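Local coordinates for protein putative thioesterase (Escherichia coli, PDB 5UGZ) that probably acts as a type II thioesterase of the colibactin NRPS/PKS pathway, hydrolysing thioesters to release intermediates from the assembly line, at residues A[53-63]-A[78-86]. Numbering follows the deposited sequence.
Sequences RPLEPAGRGTR and DLYQQFVKH
In the alpha/beta-hydrolase fold of this thioesterase, the edge strand 50-54 and the loop that leaves its C-terminal end pack against helix 72-83, where R63 and D78 form an end-on, two-pronged salt bridge that illustrates how one arginine can tie a loop to a helix. R63 NH1 donates to D78 OD2 at 3.0 Å and R63 NH2 to D78 OD1 at 2.9 Å, both nearly straight, on the syn side but somewhat out of the carboxylate plane. R63 NH1 also donates to E56 O (2.8 Å), in the carbonyl plane, so the guanidinium braces its own loop while gripping the helix. The Q82 amide lies almost parallel over one guanidinium face, its NE2 3.3 Å from R63 CZ, and the same NE2 donates to D78 O, which helps fix the rotation of the amide. A leucine in place of R63 would probably leave the D78 carboxylate without its charged mate and the E56 carbonyl without this donor. Deeper in, L55 CB meets L79 CD2 at 3.9 Å while L55 CD2 touches Q82 CB; L55 also rests on L107, and L79 on M103, both of helix 99-113. A water bridges E56 N and Q82 OE1. Beyond the helix end, a bend at chi2 (-66°) brings the R53 guanidinium flat onto the H86 ring, planes 5° apart. There R53 CZ lies 3.5 Å from H86 CG.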
ATOM      1  N   ARG A  53      -2.255 -12.783  -3.015  1.00 15.42           N
ATOM      2  CA  ARG A  53      -2.173 -12.297  -4.393  1.00 15.56           C
ATOM      3  C   ARG A  53      -1.373 -11.000  -4.445  1.00 17.70           C
ATOM      4  O   ARG A  53      -1.929  -9.916  -4.665  1.00 16.05           O
ATOM      5  CB  ARG A  53      -3.563 -12.087  -4.983  1.00 18.47           C
ATOM      6  CG  ARG A  53      -4.341 -13.337  -5.148  1.00 19.30           C
ATOM      7  CD  ARG A  53      -3.667 -14.187  -6.185  1.00 23.50           C
ATOM      8  NE  ARG A  53      -4.524 -15.274  -6.600  1.00 29.49           N
ATOM      9  CZ  ARG A  53      -4.102 -16.325  -7.287  1.00 36.31           C
ATOM     10  NH1 ARG A  53      -2.822 -16.439  -7.614  1.00 34.56           N
ATOM     11  NH2 ARG A  53      -4.955 -17.275  -7.639  1.00 40.61           N
ATOM     12  N   PRO A  54      -0.057 -11.078  -4.260  1.00 16.93           N
ATOM     13  CA  PRO A  54       0.769  -9.872  -4.359  1.00 16.05           C
ATOM     14  C   PRO A  54       0.694  -9.293  -5.758  1.00 15.00           C
ATOM     15  O   PRO A  54       0.767 -10.012  -6.748  1.00 14.95           O
ATOM     16  CB  PRO A  54       2.179 -10.376  -4.029  1.00 16.03           C
ATOM     17  CG  PRO A  54       1.972 -11.698  -3.312  1.00 17.82           C
ATOM     18  CD  PRO A  54       0.725 -12.276  -3.912  1.00 16.92           C
ATOM     19  N   LEU A  55       0.528  -7.981  -5.840  1.00 17.23           N
ATOM     20  CA  LEU A  55       0.429  -7.300  -7.126  1.00 15.80           C
ATOM     21  C   LEU A  55       1.741  -6.584  -7.383  1.00 13.11           C
ATOM     22  O   LEU A  55       2.164  -5.758  -6.569  1.00 16.73           O
ATOM     23  CB  LEU A  55      -0.745  -6.319  -7.158  1.00 13.97           C
ATOM     24  CG  LEU A  55      -2.146  -6.947  -7.150  1.00 15.35           C
ATOM     25  CD1 LEU A  55      -3.225  -5.906  -7.362  1.00 16.44           C
ATOM     26  CD2 LEU A  55      -2.306  -8.082  -8.146  1.00 15.28           C
ATOM     27  N   GLU A  56       2.391  -6.923  -8.501  1.00 14.11           N
ATOM     28  CA  GLU A  56       3.704  -6.383  -8.821  1.00 12.61           C
ATOM     29  C   GLU A  56       3.561  -5.117  -9.655  1.00 13.88           C
ATOM     30  O   GLU A  56       3.163  -5.208 -10.823  1.00 14.72           O
ATOM     31  CB  GLU A  56       4.539  -7.409  -9.575  1.00 13.37           C
ATOM     32  CG  GLU A  56       6.004  -7.011  -9.731  1.00 13.39           C
ATOM     33  CD  GLU A  56       6.828  -7.272  -8.482  1.00 14.47           C
ATOM     34  OE1 GLU A  56       7.306  -8.414  -8.296  1.00 15.24           O
ATOM     35  OE2 GLU A  56       7.017  -6.330  -7.692  1.00 16.61           O
ATOM     36  N   PRO A  57       3.903  -3.938  -9.119  1.00 13.80           N
ATOM     37  CA  PRO A  57       3.985  -2.727  -9.943  1.00 13.93           C
ATOM     38  C   PRO A  57       5.054  -2.862 -11.014  1.00 14.56           C
ATOM     39  O   PRO A  57       6.041  -3.570 -10.835  1.00 14.53           O
ATOM     40  CB  PRO A  57       4.371  -1.636  -8.937  1.00 14.27           C
ATOM     41  CG  PRO A  57       4.141  -2.220  -7.602  1.00 13.88           C
ATOM     42  CD  PRO A  57       4.306  -3.686  -7.729  1.00 13.17           C
ATOM     43  N   ALA A  58       4.866  -2.143 -12.119  1.00 14.01           N
ATOM     44  CA  ALA A  58       5.747  -2.280 -13.264  1.00 12.48           C
ATOM     45  C   ALA A  58       7.132  -1.717 -12.957  1.00 13.48           C
ATOM     46  O   ALA A  58       7.285  -0.757 -12.199  1.00 14.13           O
ATOM     47  CB  ALA A  58       5.149  -1.568 -14.477  1.00 14.83           C
ATOM     48  N   GLY A  59       8.147  -2.338 -13.549  1.00 13.40           N
ATOM     49  CA  GLY A  59       9.511  -1.852 -13.472  1.00 14.48           C
ATOM     50  C   GLY A  59      10.296  -2.238 -12.238  1.00 12.69           C
ATOM     51  O   GLY A  59      11.323  -1.614 -11.962  1.00 12.40           O
ATOM     52  N   ARG A  60       9.844  -3.223 -11.469  1.00 15.34           N
ATOM     53  CA  ARG A  60      10.667  -3.760 -10.394  1.00 12.37           C
ATOM     54  C   ARG A  60      10.221  -5.195 -10.144  1.00 13.31           C
ATOM     55  O   ARG A  60       9.200  -5.641 -10.668  1.00 13.22           O
ATOM     56  CB  ARG A  60      10.598  -2.870  -9.142  1.00 13.04           C
ATOM     57  CG  ARG A  60       9.525  -3.217  -8.099  1.00 12.53           C
ATOM     58  CD  ARG A  60       8.134  -2.782  -8.498  1.00 14.62           C
ATOM     59  NE  ARG A  60       8.061  -1.429  -9.046  1.00 14.96           N
ATOM     60  CZ  ARG A  60       7.992  -0.310  -8.333  1.00 14.86           C
ATOM     61  NH1 ARG A  60       8.015  -0.350  -7.013  1.00 16.11           N
ATOM     62  NH2 ARG A  60       7.894   0.862  -8.959  1.00 18.42           N
ATOM     63  N   GLY A  61      11.021  -5.931  -9.372  1.00 12.35           N
ATOM     64  CA  GLY A  61      10.643  -7.292  -9.025  1.00 13.80           C
ATOM     65  C   GLY A  61      10.478  -8.172 -10.248  1.00 13.23           C
ATOM     66  O   GLY A  61      11.292  -8.157 -11.168  1.00 12.97           O
ATOM     67  N   THR A  62       9.403  -8.960 -10.261  1.00 12.68           N
ATOM     68  CA  THR A  62       9.154  -9.859 -11.379  1.00 14.52           C
ATOM     69  C   THR A  62       8.775  -9.115 -12.651  1.00 14.72           C
ATOM     70  O   THR A  62       8.732  -9.726 -13.726  1.00 14.37           O
ATOM     71  CB  THR A  62       8.054 -10.861 -11.027  1.00 14.16           C
ATOM     72  OG1 THR A  62       6.831 -10.161 -10.761  1.00 16.47           O
ATOM     73  CG2 THR A  62       8.436 -11.657  -9.802  1.00 14.77           C
ATOM     74  N   ARG A  63       8.524  -7.816 -12.566  1.00 14.14           N
ATOM     75  CA  ARG A  63       8.133  -7.035 -13.727  1.00 15.54           C
ATOM     76  C   ARG A  63       9.175  -5.955 -13.989  1.00 13.74           C
ATOM     77  O   ARG A  63       8.857  -4.836 -14.391  1.00 15.01           O
ATOM     78  CB  ARG A  63       6.717  -6.477 -13.544  1.00 14.06           C
ATOM     79  CG  ARG A  63       5.664  -7.594 -13.435  1.00 12.68           C
ATOM     80  CD  ARG A  63       4.227  -7.108 -13.388  1.00 13.49           C
ATOM     81  NE  ARG A  63       3.858  -6.423 -14.615  1.00 12.43           N
ATOM     82  CZ  ARG A  63       3.272  -5.237 -14.672  1.00 13.14           C
ATOM     83  NH1 ARG A  63       2.944  -4.580 -13.565  1.00 13.88           N
ATOM     84  NH2 ARG A  63       3.003  -4.708 -15.854  1.00 14.55           N
ATOM     85  N   ASP A  78      -2.362  -0.164 -14.719  1.00 14.62           N
ATOM     86  CA  ASP A  78      -1.380  -1.245 -14.767  1.00 13.13           C
ATOM     87  C   ASP A  78      -1.701  -2.329 -13.742  1.00 14.27           C
ATOM     88  O   ASP A  78      -1.727  -3.516 -14.071  1.00 15.60           O
ATOM     89  CB  ASP A  78       0.012  -0.645 -14.545  1.00 13.10           C
ATOM     90  CG  ASP A  78       1.135  -1.671 -14.549  1.00 15.42           C
ATOM     91  OD1 ASP A  78       1.474  -2.196 -15.630  1.00 14.08           O
ATOM     92  OD2 ASP A  78       1.721  -1.896 -13.468  1.00 15.91           O
ATOM     93  N   LEU A  79      -1.972  -1.939 -12.491  1.00 13.80           N
ATOM     94  CA  LEU A  79      -2.278  -2.932 -11.452  1.00 14.08           C
ATOM     95  C   LEU A  79      -3.615  -3.628 -11.700  1.00 17.56           C
ATOM     96  O   LEU A  79      -3.740  -4.835 -11.460  1.00 16.84           O
ATOM     97  CB  LEU A  79      -2.277  -2.283 -10.075  1.00 13.97           C
ATOM     98  CG  LEU A  79      -0.879  -1.996  -9.549  1.00 15.71           C
ATOM     99  CD1 LEU A  79      -0.980  -1.271  -8.224  1.00 19.15           C
ATOM    100  CD2 LEU A  79      -0.079  -3.269  -9.419  1.00 14.37           C
ATOM    101  N   TYR A  80      -4.626  -2.894 -12.186  1.00 14.66           N
ATOM    102  CA  TYR A  80      -5.883  -3.536 -12.535  1.00 14.94           C
ATOM    103  C   TYR A  80      -5.675  -4.682 -13.516  1.00 16.54           C
ATOM    104  O   TYR A  80      -6.323  -5.729 -13.399  1.00 15.22           O
ATOM    105  CB  TYR A  80      -6.864  -2.527 -13.115  1.00 15.26           C
ATOM    106  CG  TYR A  80      -8.159  -3.208 -13.493  1.00 17.74           C
ATOM    107  CD1 TYR A  80      -9.066  -3.612 -12.511  1.00 16.44           C
ATOM    108  CD2 TYR A  80      -8.459  -3.494 -14.822  1.00 15.96           C
ATOM    109  CE1 TYR A  80     -10.245  -4.259 -12.849  1.00 14.70           C
ATOM    110  CE2 TYR A  80      -9.636  -4.143 -15.156  1.00 16.12           C
ATOM    111  CZ  TYR A  80     -10.521  -4.516 -14.160  1.00 15.79           C
ATOM    112  OH  TYR A  80     -11.688  -5.158 -14.481  1.00 18.79           O
ATOM    113  N   GLN A  81      -4.792  -4.501 -14.507  1.00 17.24           N
ATOM    114  CA  GLN A  81      -4.481  -5.598 -15.421  1.00 18.04           C
ATOM    115  C   GLN A  81      -3.887  -6.787 -14.665  1.00 20.38           C
ATOM    116  O   GLN A  81      -4.125  -7.948 -15.023  1.00 20.29           O
ATOM    117  CB  GLN A  81      -3.522  -5.126 -16.526  1.00 20.29           C
ATOM    118  CG  GLN A  81      -4.122  -4.164 -17.540  1.00 20.10           C
ATOM    119  CD  GLN A  81      -5.448  -4.648 -18.099  1.00 25.21           C
ATOM    120  OE1 GLN A  81      -5.777  -5.838 -18.020  1.00 30.59           O
ATOM    121  NE2 GLN A  81      -6.226  -3.726 -18.653  1.00 24.83           N
ATOM    122  N   GLN A  82      -3.094  -6.518 -13.628  1.00 20.08           N
ATOM    123  CA  GLN A  82      -2.609  -7.601 -12.778  1.00 18.60           C
ATOM    124  C   GLN A  82      -3.763  -8.255 -12.031  1.00 19.75           C
ATOM    125  O   GLN A  82      -3.934  -9.480 -12.064  1.00 18.87           O
ATOM    126  CB  GLN A  82      -1.568  -7.067 -11.794  1.00 18.94           C
ATOM    127  CG  GLN A  82      -0.482  -6.230 -12.427  1.00 19.30           C
ATOM    128  CD  GLN A  82       0.058  -6.872 -13.663  1.00 22.25           C
ATOM    129  OE1 GLN A  82       0.426  -8.047 -13.644  1.00 25.54           O
ATOM    130  NE2 GLN A  82       0.081  -6.121 -14.771  1.00 19.22           N
ATOM    131  N   PHE A  83      -4.567  -7.432 -11.360  1.00 18.67           N
ATOM    132  CA  PHE A  83      -5.726  -7.886 -10.605  1.00 18.39           C
ATOM    133  C   PHE A  83      -6.563  -8.885 -11.397  1.00 22.55           C
ATOM    134  O   PHE A  83      -6.934  -9.939 -10.868  1.00 22.29           O
ATOM    135  CB  PHE A  83      -6.537  -6.646 -10.203  1.00 18.80           C
ATOM    136  CG  PHE A  83      -7.899  -6.934  -9.641  1.00 18.71           C
ATOM    137  CD1 PHE A  83      -8.058  -7.294  -8.315  1.00 15.64           C
ATOM    138  CD2 PHE A  83      -9.024  -6.799 -10.433  1.00 18.86           C
ATOM    139  CE1 PHE A  83      -9.293  -7.528  -7.806  1.00 16.46           C
ATOM    140  CE2 PHE A  83     -10.269  -7.037  -9.921  1.00 17.90           C
ATOM    141  CZ  PHE A  83     -10.403  -7.404  -8.616  1.00 18.24           C
ATOM    142  N   VAL A  84      -6.840  -8.591 -12.675  1.00 21.99           N
ATOM    143  CA  VAL A  84      -7.767  -9.405 -13.459  1.00 24.01           C
ATOM    144  C   VAL A  84      -7.074 -10.636 -14.021  1.00 23.87           C
ATOM    145  O   VAL A  84      -7.637 -11.347 -14.855  1.00 25.87           O
ATOM    146  CB  VAL A  84      -8.429  -8.598 -14.593  1.00 24.29           C
ATOM    147  CG1 VAL A  84      -9.239  -7.448 -14.021  1.00 21.26           C
ATOM    148  CG2 VAL A  84      -7.403  -8.100 -15.591  1.00 23.38           C
ATOM    149  N   LYS A  85      -5.852 -10.905 -13.571  1.00 25.64           N
ATOM    150  CA  LYS A  85      -5.204 -12.166 -13.908  1.00 26.86           C
ATOM    151  C   LYS A  85      -5.601 -13.296 -12.969  1.00 28.79           C
ATOM    152  O   LYS A  85      -5.408 -14.466 -13.317  1.00 28.01           O
ATOM    153  CB  LYS A  85      -3.678 -11.996 -13.911  1.00 26.41           C
ATOM    154  CG  LYS A  85      -3.215 -10.903 -14.850  1.00 22.04           C
ATOM    155  CD  LYS A  85      -2.164 -11.408 -15.807  1.00 25.52           C
ATOM    156  CE  LYS A  85      -0.808 -11.446 -15.136  1.00 23.53           C
ATOM    157  NZ  LYS A  85      -0.183 -10.097 -15.107  1.00 26.53           N
ATOM    158  N   HIS A  86      -6.169 -12.972 -11.796  1.00 28.04           N
ATOM    159  CA  HIS A  86      -6.607 -13.982 -10.842  1.00 27.20           C
ATOM    160  C   HIS A  86      -7.988 -13.697 -10.266  1.00 30.14           C
ATOM    161  O   HIS A  86      -8.393 -14.398  -9.332  1.00 32.88           O
ATOM    162  CB  HIS A  86      -5.624 -14.121  -9.667  1.00 29.98           C
ATOM    163  CG  HIS A  86      -4.189 -14.293 -10.076  1.00 35.09           C
ATOM    164  ND1 HIS A  86      -3.755 -15.337 -10.867  1.00 37.89           N
ATOM    165  CD2 HIS A  86      -3.089 -13.557  -9.791  1.00 31.31           C
ATOM    166  CE1 HIS A  86      -2.454 -15.227 -11.063  1.00 34.22           C
ATOM    167  NE2 HIS A  86      -2.025 -14.156 -10.420  1.00 29.86           N
TER
HETATM  168  O   HOH W   1       1.294  -8.612 -10.601  1.00 16.76           O